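Local coordinates for protein probable acetyltransferase (Pseudomonas aeruginosa PAO1, PDB 2EUI) that is of uncharacterised function but probably transfers an acyl group, in the manner of GNAT enzymes, to an unknown acceptor, at residues A[17-20]-A[21-25]; A[118-121]-A[122-125]; A[128-131]-A[132-135]. One frame throughout, in Å; residues are numbered along the deposited sequence.

Interaction 1 (A[17-20]-A[21-25])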
ATOM      1  N   LEU A  17       8.565  20.515  -6.686  1.00 24.38           N
ATOM      2  CA  LEU A  17       7.112  20.400  -6.780  1.00 24.56           C
ATOM      3  C   LEU A  17       6.567  19.409  -5.758  1.00 23.62           C
ATOM      4  O   LEU A  17       5.415  19.514  -5.342  1.00 23.29           O
ATOM      5  CB  LEU A  17       6.681  19.964  -8.179  1.00 24.44           C
ATOM      6  CG  LEU A  17       5.170  20.148  -8.344  1.00 25.37           C
ATOM      7  CD1 LEU A  17       4.831  21.627  -8.152  1.00 25.35           C
ATOM      8  CD2 LEU A  17       4.723  19.663  -9.715  1.00 26.41           C
ATOM      9  N   PHE A  18       7.399  18.448  -5.365  1.00 22.71           N
ATOM     10  CA  PHE A  18       7.005  17.450  -4.378  1.00 24.55           C
ATOM     11  C   PHE A  18       6.841  18.121  -3.013  1.00 25.54           C
ATOM     12  O   PHE A  18       5.995  17.732  -2.196  1.00 25.53           O
ATOM     13  CB  PHE A  18       8.069  16.362  -4.288  1.00 23.22           C
ATOM     14  CG  PHE A  18       7.702  15.219  -3.393  1.00 20.86           C
ATOM     15  CD1 PHE A  18       6.594  14.432  -3.667  1.00 19.73           C
ATOM     16  CD2 PHE A  18       8.494  14.901  -2.295  1.00 21.60           C
ATOM     17  CE1 PHE A  18       6.282  13.338  -2.861  1.00 19.98           C
ATOM     18  CE2 PHE A  18       8.186  13.803  -1.481  1.00 21.62           C
ATOM     19  CZ  PHE A  18       7.081  13.022  -1.763  1.00 20.12           C
ATOM     20  N   VAL A  19       7.668  19.131  -2.780  1.00 24.67           N
ATOM     21  CA  VAL A  19       7.640  19.885  -1.543  1.00 25.34           C
ATOM     22  C   VAL A  19       6.340  20.683  -1.453  1.00 26.10           C
ATOM     23  O   VAL A  19       5.627  20.615  -0.453  1.00 25.72           O
ATOM     24  CB  VAL A  19       8.859  20.834  -1.482  1.00 25.94           C
ATOM     25  CG1 VAL A  19       8.721  21.804  -0.303  1.00 24.48           C
ATOM     26  CG2 VAL A  19      10.146  20.006  -1.373  1.00 24.49           C
ATOM     27  N   LYS A  20       6.041  21.427  -2.517  1.00 26.89           N
ATOM     28  CA  LYS A  20       4.831  22.243  -2.605  1.00 26.57           C
ATOM     29  C   LYS A  20       3.628  21.421  -2.182  1.00 25.90           C
ATOM     30  O   LYS A  20       2.777  21.876  -1.407  1.00 26.01           O
ATOM     31  CB  LYS A  20       4.618  22.710  -4.046  1.00 27.49           C
ATOM     32  CG  LYS A  20       5.742  23.532  -4.633  1.00 26.75           C
ATOM     33  CD  LYS A  20       5.528  24.999  -4.379  1.00 26.46           C
ATOM     34  CE  LYS A  20       6.635  25.795  -5.014  1.00 26.45           C
ATOM     35  NZ  LYS A  20       6.945  25.228  -6.353  1.00 26.05           N
ATOM     36  N   TYR A  21       3.565  20.208  -2.725  1.00 26.76           N
ATOM     37  CA  TYR A  21       2.499  19.243  -2.445  1.00 26.79           C
ATOM     38  C   TYR A  21       2.370  18.930  -0.949  1.00 26.30           C
ATOM     39  O   TYR A  21       1.285  19.020  -0.374  1.00 25.54           O
ATOM     40  CB  TYR A  21       2.781  17.955  -3.219  1.00 25.94           C
ATOM     41  CG  TYR A  21       2.016  16.749  -2.731  1.00 27.74           C
ATOM     42  CD1 TYR A  21       0.640  16.654  -2.911  1.00 28.45           C
ATOM     43  CD2 TYR A  21       2.669  15.703  -2.087  1.00 27.28           C
ATOM     44  CE1 TYR A  21      -0.067  15.550  -2.464  1.00 29.19           C
ATOM     45  CE2 TYR A  21       1.973  14.600  -1.636  1.00 28.88           C
ATOM     46  CZ  TYR A  21       0.603  14.525  -1.827  1.00 30.18           C
ATOM     47  OH  TYR A  21      -0.100  13.422  -1.392  1.00 30.71           O
ATOM     48  N   ARG A  22       3.488  18.556  -0.332  1.00 24.25           N
ATOM     49  CA  ARG A  22       3.512  18.222   1.079  1.00 23.44           C
ATOM     50  C   ARG A  22       3.180  19.451   1.908  1.00 23.52           C
ATOM     51  O   ARG A  22       2.485  19.367   2.919  1.00 24.05           O
ATOM     52  CB  ARG A  22       4.897  17.684   1.472  1.00 23.92           C
ATOM     53  CG  ARG A  22       5.292  16.372   0.782  1.00 24.44           C
ATOM     54  CD  ARG A  22       6.660  15.870   1.228  1.00 24.42           C
ATOM     55  NE  ARG A  22       6.744  15.744   2.682  1.00 26.54           N
ATOM     56  CZ  ARG A  22       7.205  16.696   3.489  1.00 27.75           C
ATOM     57  NH1 ARG A  22       7.627  17.843   2.978  1.00 30.47           N
ATOM     58  NH2 ARG A  22       7.240  16.512   4.799  1.00 26.23           N
ATOM     59  N   GLU A  23       3.680  20.602   1.480  1.00 25.62           N
ATOM     60  CA  GLU A  23       3.419  21.831   2.214  1.00 26.02           C
ATOM     61  C   GLU A  23       1.950  22.193   2.101  1.00 26.28           C
ATOM     62  O   GLU A  23       1.319  22.582   3.087  1.00 24.22           O
ATOM     63  CB  GLU A  23       4.271  22.973   1.667  1.00 25.35           C
ATOM     64  CG  GLU A  23       5.748  22.751   1.800  1.00 28.89           C
ATOM     65  CD  GLU A  23       6.552  23.914   1.269  1.00 31.66           C
ATOM     66  OE1 GLU A  23       6.380  24.270   0.077  1.00 32.57           O
ATOM     67  OE2 GLU A  23       7.364  24.473   2.044  1.00 33.11           O
ATOM     68  N   PHE A  24       1.413  22.045   0.895  1.00 25.29           N
ATOM     69  CA  PHE A  24       0.024  22.377   0.628  1.00 25.46           C
ATOM     70  C   PHE A  24      -0.942  21.577   1.485  1.00 26.30           C
ATOM     71  O   PHE A  24      -2.071  21.999   1.714  1.00 26.19           O
ATOM     72  CB  PHE A  24      -0.295  22.145  -0.847  1.00 25.66           C
ATOM     73  CG  PHE A  24      -1.702  22.494  -1.221  1.00 27.42           C
ATOM     74  CD1 PHE A  24      -2.051  23.804  -1.525  1.00 28.17           C
ATOM     75  CD2 PHE A  24      -2.691  21.513  -1.240  1.00 28.50           C
ATOM     76  CE1 PHE A  24      -3.371  24.134  -1.846  1.00 28.43           C
ATOM     77  CE2 PHE A  24      -4.010  21.831  -1.556  1.00 28.66           C
ATOM     78  CZ  PHE A  24      -4.353  23.146  -1.860  1.00 28.20           C
ATOM     79  N   TYR A  25      -0.498  20.419   1.958  1.00 26.96           N
ATOM     80  CA  TYR A  25      -1.352  19.567   2.774  1.00 27.17           C
ATOM     81  C   TYR A  25      -1.023  19.550   4.267  1.00 27.52           C
ATOM     82  O   TYR A  25      -1.451  18.653   4.994  1.00 27.58           O
ATOM     83  CB  TYR A  25      -1.356  18.142   2.207  1.00 27.32           C
ATOM     84  CG  TYR A  25      -2.179  18.031   0.947  1.00 26.86           C
ATOM     85  CD1 TYR A  25      -3.563  18.170   0.984  1.00 26.94           C
ATOM     86  CD2 TYR A  25      -1.572  17.830  -0.291  1.00 28.28           C
ATOM     87  CE1 TYR A  25      -4.325  18.114  -0.184  1.00 27.44           C
ATOM     88  CE2 TYR A  25      -2.322  17.771  -1.466  1.00 27.29           C
ATOM     89  CZ  TYR A  25      -3.697  17.912  -1.407  1.00 27.66           C
ATOM     90  OH  TYR A  25      -4.445  17.829  -2.562  1.00 27.93           O
TER
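Phe-18 lays one face of its ring against the aliphatic part of Arg-22, one turn further along the same helix. Arg-22 CG lies over that face, and its CD reaches 3.7 Å from Phe-18 CE2. CG of Arg-22 sits beside its own backbone N (chi1 -64°), which sends the chain back toward residue 18; a bend at chi3 then turns the guanidinium, whose plane is 38° from that of the ring. The contact is therefore one of methylenes on an aromatic face.

The far edge of the Phe-18 ring, at CE1, approaches Tyr-21 CD2 obliquely at 4.4 Å, while the carbonyl O of Phe-18 lies at the edge of the Tyr-21 ring. Val-19 and Glu-23 make a second pair one turn apart: Val-19 CG1, swung anti to its backbone N, comes 3.4 Å from Glu-23 CD. Lys-20 does not close a salt bridge with Glu-23: Lys-20 NZ stays 6.5 Å from Glu-23 OE1. Four successive i to i+4 bonds run underneath, from Tyr-21 N to Leu-17 O (3.3 Å) through to Phe-24 N with Lys-20 O (2.7 Å).

The guanidinium is held elsewhere: NH1 bonds to Leu-28 O in the loop that follows, and NE and NH2 reach weakly to Ser-72 O and Leu-73 O of the second subunit. Leu-17, Phe-18, Tyr-21 and Arg-22 are all buried on this part of helix 11-24. Phe-18 packs on Phe-37 and Leu-38 of helix 31-44 and on Phe-63 of strand 60-71, Leu-17 on strands 60-71 and 76-86, and Tyr-21 on Asn-82, at a corner where helix, sheet and dimer partner meet.

Interaction 2 (A[118-121]-A[122-125])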
ATOM      1  N   SER A 118      -6.075   6.504  -0.241  1.00 25.05           N
ATOM      2  CA  SER A 118      -6.318   6.858   1.145  1.00 25.14           C
ATOM      3  C   SER A 118      -5.932   8.322   1.298  1.00 26.29           C
ATOM      4  O   SER A 118      -4.872   8.730   0.823  1.00 26.36           O
ATOM      5  CB  SER A 118      -5.465   5.973   2.056  1.00 24.34           C
ATOM      6  OG  SER A 118      -5.781   6.186   3.413  1.00 25.38           O
ATOM      7  N   THR A 119      -6.795   9.105   1.946  1.00 28.17           N
ATOM      8  CA  THR A 119      -6.545  10.534   2.147  1.00 29.38           C
ATOM      9  C   THR A 119      -7.235  11.124   3.390  1.00 29.96           C
ATOM     10  O   THR A 119      -8.207  10.566   3.911  1.00 30.73           O
ATOM     11  CB  THR A 119      -6.973  11.329   0.901  1.00 29.59           C
ATOM     12  OG1 THR A 119      -6.528  12.688   1.013  1.00 30.87           O
ATOM     13  CG2 THR A 119      -8.485  11.305   0.748  1.00 31.10           C
ATOM     14  N   SER A 120      -6.724  12.258   3.857  1.00 29.95           N
ATOM     15  CA  SER A 120      -7.245  12.933   5.048  1.00 31.27           C
ATOM     16  C   SER A 120      -8.735  13.233   5.029  1.00 31.88           C
ATOM     17  O   SER A 120      -9.272  13.714   4.027  1.00 32.53           O
ATOM     18  CB  SER A 120      -6.481  14.240   5.286  1.00 31.26           C
ATOM     19  OG  SER A 120      -7.098  15.029   6.292  1.00 30.61           O
ATOM     20  N   VAL A 121      -9.401  12.970   6.150  1.00 32.30           N
ATOM     21  CA  VAL A 121     -10.832  13.232   6.253  1.00 32.95           C
ATOM     22  C   VAL A 121     -11.078  14.721   6.025  1.00 34.44           C
ATOM     23  O   VAL A 121     -12.180  15.127   5.656  1.00 35.44           O
ATOM     24  CB  VAL A 121     -11.391  12.842   7.650  1.00 32.03           C
ATOM     25  CG1 VAL A 121     -11.150  11.364   7.919  1.00 31.25           C
ATOM     26  CG2 VAL A 121     -10.736  13.676   8.723  1.00 32.18           C
ATOM     27  N   ASP A 122     -10.037  15.524   6.233  1.00 35.73           N
ATOM     28  CA  ASP A 122     -10.115  16.972   6.062  1.00 37.99           C
ATOM     29  C   ASP A 122      -9.766  17.484   4.656  1.00 37.90           C
ATOM     30  O   ASP A 122      -9.411  18.654   4.502  1.00 36.30           O
ATOM     31  CB  ASP A 122      -9.193  17.656   7.075  1.00 42.90           C
ATOM     32  CG  ASP A 122      -9.766  17.666   8.480  1.00 47.31           C
ATOM     33  OD1 ASP A 122     -10.401  16.663   8.880  1.00 49.74           O
ATOM     34  OD2 ASP A 122      -9.567  18.680   9.188  1.00 50.11           O
ATOM     35  N   ASN A 123      -9.859  16.629   3.637  1.00 37.49           N
ATOM     36  CA  ASN A 123      -9.544  17.053   2.269  1.00 36.58           C
ATOM     37  C   ASN A 123     -10.731  16.981   1.322  1.00 35.93           C
ATOM     38  O   ASN A 123     -10.664  16.286   0.306  1.00 36.95           O
ATOM     39  CB  ASN A 123      -8.420  16.208   1.671  1.00 37.09           C
ATOM     40  CG  ASN A 123      -7.099  16.404   2.375  1.00 37.84           C
ATOM     41  OD1 ASN A 123      -6.873  17.426   3.026  1.00 38.19           O
ATOM     42  ND2 ASN A 123      -6.204  15.428   2.233  1.00 37.30           N
ATOM     43  N   GLU A 124     -11.804  17.701   1.646  1.00 34.26           N
ATOM     44  CA  GLU A 124     -13.009  17.715   0.816  1.00 33.48           C
ATOM     45  C   GLU A 124     -12.687  17.770  -0.676  1.00 32.12           C
ATOM     46  O   GLU A 124     -13.149  16.938  -1.452  1.00 31.34           O
ATOM     47  CB  GLU A 124     -13.885  18.923   1.151  1.00 35.37           C
ATOM     48  CG  GLU A 124     -14.176  19.149   2.625  1.00 38.96           C
ATOM     49  CD  GLU A 124     -14.710  17.919   3.324  1.00 41.28           C
ATOM     50  OE1 GLU A 124     -15.285  17.038   2.645  1.00 43.85           O
ATOM     51  OE2 GLU A 124     -14.563  17.846   4.562  1.00 42.14           O
ATOM     52  N   VAL A 125     -11.901  18.763  -1.074  1.00 30.22           N
ATOM     53  CA  VAL A 125     -11.549  18.917  -2.475  1.00 28.91           C
ATOM     54  C   VAL A 125     -10.898  17.642  -2.986  1.00 28.56           C
ATOM     55  O   VAL A 125     -11.409  17.007  -3.908  1.00 29.87           O
ATOM     56  CB  VAL A 125     -10.596  20.127  -2.695  1.00 28.04           C
ATOM     57  CG1 VAL A 125     -10.355  20.343  -4.177  1.00 26.71           C
ATOM     58  CG2 VAL A 125     -11.201  21.378  -2.090  1.00 26.64           C
TER
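Ser-120 answers the backbone of the next residues twice, through its carbonyl and probably through its hydroxyl. Its O accepts the N-H of Asn-123 at 3.0 Å, closing a type I turn from Ser-120 to Asn-123; the bond is bent (139° at the hydrogen), and the donor stands above the carbonyl plane. The OG, placed anti to the backbone N (chi1 170°), reaches forward to Asp-122 N at 3.0 Å. This would be an ST turn laid over the beta turn, although the modelled place of that nitrogen is less sure.

Asn-123 folds its side chain back over the turn, against Ser-120 CB. Its amide lies beside Thr-119 OG1, its orientation uncertain. Asn-123 is the N-cap residue of helix 124-131, yet its side chain makes no capping bond. The Asp-122 carboxylate crosses the Val-121 side chain, with Asp-122 OD1 near Val-121 CG2, and Glu-124, bent at chi2, brings its OE2 to 3.8 Å from Val-121 O.

The turn carries the chain from the last strand of this chain's sheet, 112-120, directly into helix 124-131. Ser-118, Thr-119 and Ser-120 pair antiparallel with a strand of the second subunit, so the sheet continues across the dimer interface, where Val-121 packs on Phe-141 of that subunit.

Interaction 3 (A[128-131]-A[132-135])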
ATOM      1  N   LYS A 128     -13.205  14.903  -3.474  1.00 34.15           N
ATOM      2  CA  LYS A 128     -14.161  15.131  -4.548  1.00 34.06           C
ATOM      3  C   LYS A 128     -13.570  14.658  -5.878  1.00 32.78           C
ATOM      4  O   LYS A 128     -14.219  13.946  -6.643  1.00 32.59           O
ATOM      5  CB  LYS A 128     -14.513  16.617  -4.631  1.00 36.63           C
ATOM      6  CG  LYS A 128     -15.798  16.901  -5.408  1.00 40.58           C
ATOM      7  CD  LYS A 128     -15.726  18.211  -6.193  1.00 42.87           C
ATOM      8  CE  LYS A 128     -14.781  18.082  -7.382  1.00 44.00           C
ATOM      9  NZ  LYS A 128     -15.246  17.003  -8.303  1.00 44.80           N
ATOM     10  N   VAL A 129     -12.335  15.068  -6.143  1.00 31.12           N
ATOM     11  CA  VAL A 129     -11.633  14.691  -7.361  1.00 29.48           C
ATOM     12  C   VAL A 129     -11.580  13.172  -7.486  1.00 29.77           C
ATOM     13  O   VAL A 129     -11.852  12.621  -8.551  1.00 30.71           O
ATOM     14  CB  VAL A 129     -10.203  15.232  -7.350  1.00 27.87           C
ATOM     15  CG1 VAL A 129      -9.460  14.784  -8.600  1.00 26.66           C
ATOM     16  CG2 VAL A 129     -10.232  16.739  -7.242  1.00 25.93           C
ATOM     17  N   TYR A 130     -11.232  12.498  -6.393  1.00 29.33           N
ATOM     18  CA  TYR A 130     -11.158  11.039  -6.392  1.00 29.01           C
ATOM     19  C   TYR A 130     -12.495  10.402  -6.757  1.00 30.06           C
ATOM     20  O   TYR A 130     -12.553   9.477  -7.571  1.00 29.72           O
ATOM     21  CB  TYR A 130     -10.706  10.517  -5.013  1.00 28.23           C
ATOM     22  CG  TYR A 130      -9.227  10.667  -4.770  1.00 25.64           C
ATOM     23  CD1 TYR A 130      -8.312  10.270  -5.738  1.00 25.31           C
ATOM     24  CD2 TYR A 130      -8.740  11.211  -3.585  1.00 25.33           C
ATOM     25  CE1 TYR A 130      -6.959  10.406  -5.541  1.00 24.79           C
ATOM     26  CE2 TYR A 130      -7.376  11.352  -3.374  1.00 23.66           C
ATOM     27  CZ  TYR A 130      -6.492  10.945  -4.360  1.00 24.52           C
ATOM     28  OH  TYR A 130      -5.133  11.050  -4.181  1.00 24.44           O
ATOM     29  N   GLU A 131     -13.562  10.898  -6.136  1.00 30.44           N
ATOM     30  CA  GLU A 131     -14.904  10.386  -6.377  1.00 31.95           C
ATOM     31  C   GLU A 131     -15.330  10.570  -7.829  1.00 32.81           C
ATOM     32  O   GLU A 131     -16.011   9.713  -8.410  1.00 32.11           O
ATOM     33  CB  GLU A 131     -15.890  11.072  -5.429  1.00 32.37           C
ATOM     34  CG  GLU A 131     -15.717  10.591  -3.986  1.00 35.77           C
ATOM     35  CD  GLU A 131     -16.580  11.328  -2.971  1.00 37.60           C
ATOM     36  OE1 GLU A 131     -17.818  11.403  -3.151  1.00 37.78           O
ATOM     37  OE2 GLU A 131     -16.011  11.823  -1.974  1.00 39.40           O
ATOM     38  N   SER A 132     -14.889  11.678  -8.415  1.00 33.29           N
ATOM     39  CA  SER A 132     -15.219  12.004  -9.791  1.00 32.74           C
ATOM     40  C   SER A 132     -14.455  11.159 -10.806  1.00 32.89           C
ATOM     41  O   SER A 132     -14.671  11.292 -12.007  1.00 34.80           O
ATOM     42  CB  SER A 132     -14.939  13.479 -10.060  1.00 32.51           C
ATOM     43  OG  SER A 132     -13.548  13.709 -10.136  1.00 32.16           O
ATOM     44  N   ILE A 133     -13.556  10.300 -10.350  1.00 32.34           N
ATOM     45  CA  ILE A 133     -12.824   9.473 -11.292  1.00 33.54           C
ATOM     46  C   ILE A 133     -13.066   8.000 -11.016  1.00 35.50           C
ATOM     47  O   ILE A 133     -12.309   7.140 -11.471  1.00 34.79           O
ATOM     48  CB  ILE A 133     -11.310   9.760 -11.256  1.00 34.22           C
ATOM     49  CG1 ILE A 133     -10.710   9.313  -9.926  1.00 33.10           C
ATOM     50  CG2 ILE A 133     -11.063  11.258 -11.454  1.00 34.09           C
ATOM     51  CD1 ILE A 133      -9.208   9.488  -9.871  1.00 31.70           C
ATOM     52  N   GLY A 134     -14.127   7.713 -10.264  1.00 36.96           N
ATOM     53  CA  GLY A 134     -14.462   6.332  -9.969  1.00 36.77           C
ATOM     54  C   GLY A 134     -14.506   5.941  -8.506  1.00 37.46           C
ATOM     55  O   GLY A 134     -15.531   5.457  -8.030  1.00 38.35           O
ATOM     56  N   PHE A 135     -13.400   6.150  -7.797  1.00 36.47           N
ATOM     57  CA  PHE A 135     -13.292   5.797  -6.383  1.00 34.77           C
ATOM     58  C   PHE A 135     -14.557   5.877  -5.531  1.00 34.86           C
ATOM     59  O   PHE A 135     -15.334   6.826  -5.629  1.00 34.15           O
ATOM     60  CB  PHE A 135     -12.197   6.633  -5.715  1.00 32.28           C
ATOM     61  CG  PHE A 135     -10.811   6.209  -6.079  1.00 29.70           C
ATOM     62  CD1 PHE A 135     -10.084   6.907  -7.040  1.00 28.56           C
ATOM     63  CD2 PHE A 135     -10.243   5.084  -5.481  1.00 27.23           C
ATOM     64  CE1 PHE A 135      -8.808   6.487  -7.406  1.00 27.70           C
ATOM     65  CE2 PHE A 135      -8.974   4.648  -5.833  1.00 25.79           C
ATOM     66  CZ  PHE A 135      -8.252   5.347  -6.797  1.00 27.60           C
TER
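Lys-128 accepts the N-H of Ser-132 through its carbonyl O, 3.0 Å from that nitrogen, in an i to i+4 bond at the end of helix 124-131. Its side chain bends round until NZ lies 3.9 Å from Ser-132 CB, a contact without a bond. Val-129 comes next: its O takes the hydroxyl of Ser-132, whose OG stands between its own backbone N and carbonyl carbon (chi1 73°), the rotation that sets it 2.6 Å from Val-129 O. Ile-133 CG2 packs against the same oxygen.

Tyr-130 carries most of the packing. The edge of its ring is turned to the face of Phe-135 in an offset edge-to-face pair, centroids 5.6 Å apart and planes at 77°, and Ile-133 CD1 lies at its edge, 4.3 Å from Tyr-130 CD1. Tyr-130 O accepts Ile-133 N at 3.1 Å, the donor standing above the carbonyl plane, and lies at the edge of the Phe-135 ring. Glu-131 begins a type I turn, its O held weakly by Gly-134 N; the turn reverses the chain and delivers Phe-135 beside Tyr-130. At the backbone angles of Gly-134 (phi 121°) a CB would be jammed against the preceding carbonyl O.

Tyr-130 through Phe-135 read as the Tyr-x-x-x-Gly-Phe signature of GNAT proteins. Both aromatics rest on Val-117 and Leu-81 of the sheet. The chemistry is thus divided: backbone and serine donors occupy the carbonyls of the closing helix, while an apolar cluster pins the departing chain to the sheet.

How the interactions relate
The three contacts follow one another along the chain and all belong to the GNAT domain. Interaction 1 belongs to the C-terminal half of helix 11-24, early in the chain, whereas interactions 2 and 3 mark the two ends of helix 124-131: its entry from strand 112-120 and its exit toward strand 144-147. Centres of interactions 2 and 3 are about 12 Å apart, and they touch where Thr-119 CG2 meets Tyr-130 CE2 at 4.3 Å. Centres of interactions 1 and 2 are about 15 Å apart, with Tyr-25 packed on Asn-123. Centres of interactions 1 and 3 are about 21 Å apart, without touching. All three reach the second subunit, so these parts of the fold also help form the dimer.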